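Local coordinates for glutathione peroxidase-like protein (Trypanosoma brucei, PDB 3DWV), which probably reduces hydroperoxides as a glutathione peroxidase-type enzyme that draws its electrons from tryparedoxin, at residues A[70-75]-A[111-116]. The protein carries 1 engineered substitution. Sequence-based numbering, arbitrary orientation.
Sequences TLYNKY and AEFPIM. Unlike the reference sequence in segment 70-75: Thr70 (reference Ala).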
loop_
_atom_site.group_PDB
_atom_site.type_symbol
_atom_site.label_atom_id
_atom_site.label_comp_id
_atom_site.label_asym_id
_atom_site.label_seq_id
_atom_site.Cartn_x
_atom_site.Cartn_y
_atom_site.Cartn_z
ATOM N N THR A 70 1.414 9.784 -10.079
ATOM C CA THR A 70 2.069 9.733 -11.376
ATOM C C THR A 70 1.987 8.350 -12.010
ATOM O O THR A 70 1.635 8.248 -13.191
ATOM C CB THR A 70 3.554 10.105 -11.260
ATOM O OG1 THR A 70 3.614 11.469 -10.777
ATOM C CG2 THR A 70 4.210 10.019 -12.640
ATOM N N LEU A 71 2.301 7.290 -11.234
ATOM C CA LEU A 71 2.296 5.951 -11.842
ATOM C C LEU A 71 0.881 5.528 -12.180
ATOM O O LEU A 71 0.633 4.971 -13.267
ATOM C CB LEU A 71 2.901 4.902 -10.912
ATOM C CG LEU A 71 4.403 5.029 -10.646
ATOM C CD1 LEU A 71 4.858 4.229 -9.427
ATOM C CD2 LEU A 71 5.154 4.608 -11.891
ATOM N N TYR A 72 -0.049 5.757 -11.278
ATOM C CA TYR A 72 -1.459 5.484 -11.542
ATOM C C TYR A 72 -1.946 6.085 -12.848
ATOM O O TYR A 72 -2.525 5.428 -13.729
ATOM C CB TYR A 72 -2.274 6.048 -10.362
ATOM C CG TYR A 72 -3.745 5.748 -10.521
ATOM C CD1 TYR A 72 -4.221 4.441 -10.490
ATOM C CD2 TYR A 72 -4.637 6.789 -10.715
ATOM C CE1 TYR A 72 -5.567 4.141 -10.632
ATOM C CE2 TYR A 72 -5.996 6.498 -10.858
ATOM C CZ TYR A 72 -6.441 5.199 -10.821
ATOM O OH TYR A 72 -7.790 4.985 -10.976
ATOM N N ASN A 73 -1.720 7.398 -13.032
ATOM C CA ASN A 73 -2.252 8.080 -14.215
ATOM C C ASN A 73 -1.496 7.678 -15.469
ATOM O O ASN A 73 -2.073 7.587 -16.561
ATOM C CB ASN A 73 -2.198 9.604 -14.015
ATOM C CG ASN A 73 -3.251 10.112 -13.038
ATOM O OD1 ASN A 73 -4.356 9.543 -12.962
ATOM N ND2 ASN A 73 -2.883 11.173 -12.320
ATOM N N LYS A 74 -0.198 7.424 -15.348
ATOM C CA LYS A 74 0.583 6.989 -16.490
ATOM C C LYS A 74 0.169 5.632 -17.024
ATOM O O LYS A 74 0.204 5.445 -18.247
ATOM C CB LYS A 74 2.050 6.910 -16.049
ATOM C CG LYS A 74 2.964 6.554 -17.202
ATOM C CD LYS A 74 4.122 7.523 -17.293
ATOM C CE LYS A 74 5.268 7.043 -16.437
ATOM N NZ LYS A 74 6.595 7.437 -17.039
ATOM N N TYR A 75 -0.163 4.681 -16.162
ATOM C CA TYR A 75 -0.259 3.278 -16.534
ATOM C C TYR A 75 -1.637 2.672 -16.322
ATOM O O TYR A 75 -1.838 1.514 -16.753
ATOM C CB TYR A 75 0.780 2.429 -15.751
ATOM C CG TYR A 75 2.202 2.800 -16.148
ATOM C CD1 TYR A 75 2.675 2.474 -17.430
ATOM C CD2 TYR A 75 3.071 3.456 -15.273
ATOM C CE1 TYR A 75 3.975 2.802 -17.803
ATOM C CE2 TYR A 75 4.380 3.792 -15.663
ATOM C CZ TYR A 75 4.810 3.463 -16.935
ATOM O OH TYR A 75 6.096 3.793 -17.321
ATOM N N ALA A 111 -7.415 10.993 -3.078
ATOM C CA ALA A 111 -6.643 10.586 -4.242
ATOM C C ALA A 111 -7.510 10.165 -5.435
ATOM O O ALA A 111 -8.704 9.863 -5.396
ATOM C CB ALA A 111 -5.731 9.436 -3.847
ATOM N N GLU A 112 -6.850 10.075 -6.611
ATOM C CA GLU A 112 -7.527 9.651 -7.828
ATOM C C GLU A 112 -7.727 8.142 -7.890
ATOM O O GLU A 112 -8.567 7.641 -8.645
ATOM C CB GLU A 112 -6.633 10.114 -8.971
ATOM C CG GLU A 112 -6.898 11.545 -9.419
ATOM C CD GLU A 112 -6.177 11.746 -10.754
ATOM O OE1 GLU A 112 -6.659 11.189 -11.775
ATOM O OE2 GLU A 112 -5.143 12.428 -10.690
ATOM N N PHE A 113 -6.929 7.418 -7.094
ATOM C CA PHE A 113 -6.949 5.941 -7.096
ATOM C C PHE A 113 -7.809 5.437 -5.951
ATOM O O PHE A 113 -8.109 6.255 -5.062
ATOM C CB PHE A 113 -5.528 5.390 -7.016
ATOM C CG PHE A 113 -4.550 6.124 -6.115
ATOM C CD1 PHE A 113 -4.535 5.895 -4.756
ATOM C CD2 PHE A 113 -3.643 7.049 -6.560
ATOM C CE1 PHE A 113 -3.663 6.502 -3.868
ATOM C CE2 PHE A 113 -2.741 7.674 -5.730
ATOM C CZ PHE A 113 -2.747 7.447 -4.344
ATOM N N PRO A 114 -8.232 4.177 -5.916
ATOM C CA PRO A 114 -9.046 3.651 -4.813
ATOM C C PRO A 114 -8.381 3.642 -3.445
ATOM O O PRO A 114 -7.223 3.261 -3.264
ATOM C CB PRO A 114 -9.315 2.191 -5.222
ATOM C CG PRO A 114 -9.298 2.285 -6.733
ATOM C CD PRO A 114 -8.069 3.162 -6.984
ATOM N N ILE A 115 -9.226 4.037 -2.473
ATOM C CA ILE A 115 -8.798 4.016 -1.074
ATOM C C ILE A 115 -9.733 3.072 -0.324
ATOM O O ILE A 115 -10.961 3.107 -0.462
ATOM C CB ILE A 115 -8.811 5.392 -0.401
ATOM C CG1 ILE A 115 -8.036 6.444 -1.196
ATOM C CG2 ILE A 115 -8.311 5.333 1.030
ATOM C CD1 ILE A 115 -8.423 7.866 -0.897
ATOM N N MET A 116 -9.106 2.219 0.452
ATOM C CA MET A 116 -9.851 1.155 1.122
ATOM C C MET A 116 -10.259 1.595 2.524
ATOM O O MET A 116 -9.916 2.691 2.997
ATOM C CB MET A 116 -9.038 -0.148 1.097
ATOM C CG MET A 116 -8.628 -0.580 -0.321
ATOM S SD MET A 116 -10.014 -1.155 -1.339
ATOM C CE MET A 116 -10.173 0.168 -2.537
#
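Asn73 ND2 donates to Glu112 OE2 over 3.1 Å in a nearly straight bond (166° at the hydrogen), the hydrogen bond between segments 70-75 and 111-116 of this thioredoxin-fold peroxidase, which lie on helix 64-75 and in the loop from helix 100-103 to helix 128-136. The acceptor lies almost in the amide plane of Asn73, whereas the N-H reaches OE2 from above the carboxylate plane. Glutamate suits its place because its chain, extended beyond CG, brings the carboxylate to the amide. An amide serves two partners at once: while ND2 holds Glu112, OD1 accepts from Lys76 NZ. Asn73 OD1 and Glu112 OE1, both acceptors, nevertheless stand only 3.1 Å apart, and the positive charge of Lys76, which also makes a long, weak ion pair with OE1, probably eases that closeness.

Next to this polar pair lies the aromatic part of the contact. Tyr72 sends its CG anti to the backbone N (chi1 -177°), which carries the ring across to the loop. Its flat ring offers a face to Phe113 CB, 3.7 Å from the centroid of the Tyr72 ring in a CH-pi contact, and also touches Thr81 and Val82. The Phe113 ring turns its edge toward the same tyrosine in a T-shaped pair with planes at 74°. Phenylalanine fits because its wholly apolar ring continues to Val82 of an edge strand of the sheet, 81-86, and to Ala68 and Thr69 of the helix. That strand also binds the loop through backbone hydrogen bonds of Pro114 and Met116 with Ala84. Beside Phe113 CB, Tyr72 CE2 comes within 3.6 Å of the carbonyl oxygen of Glu112.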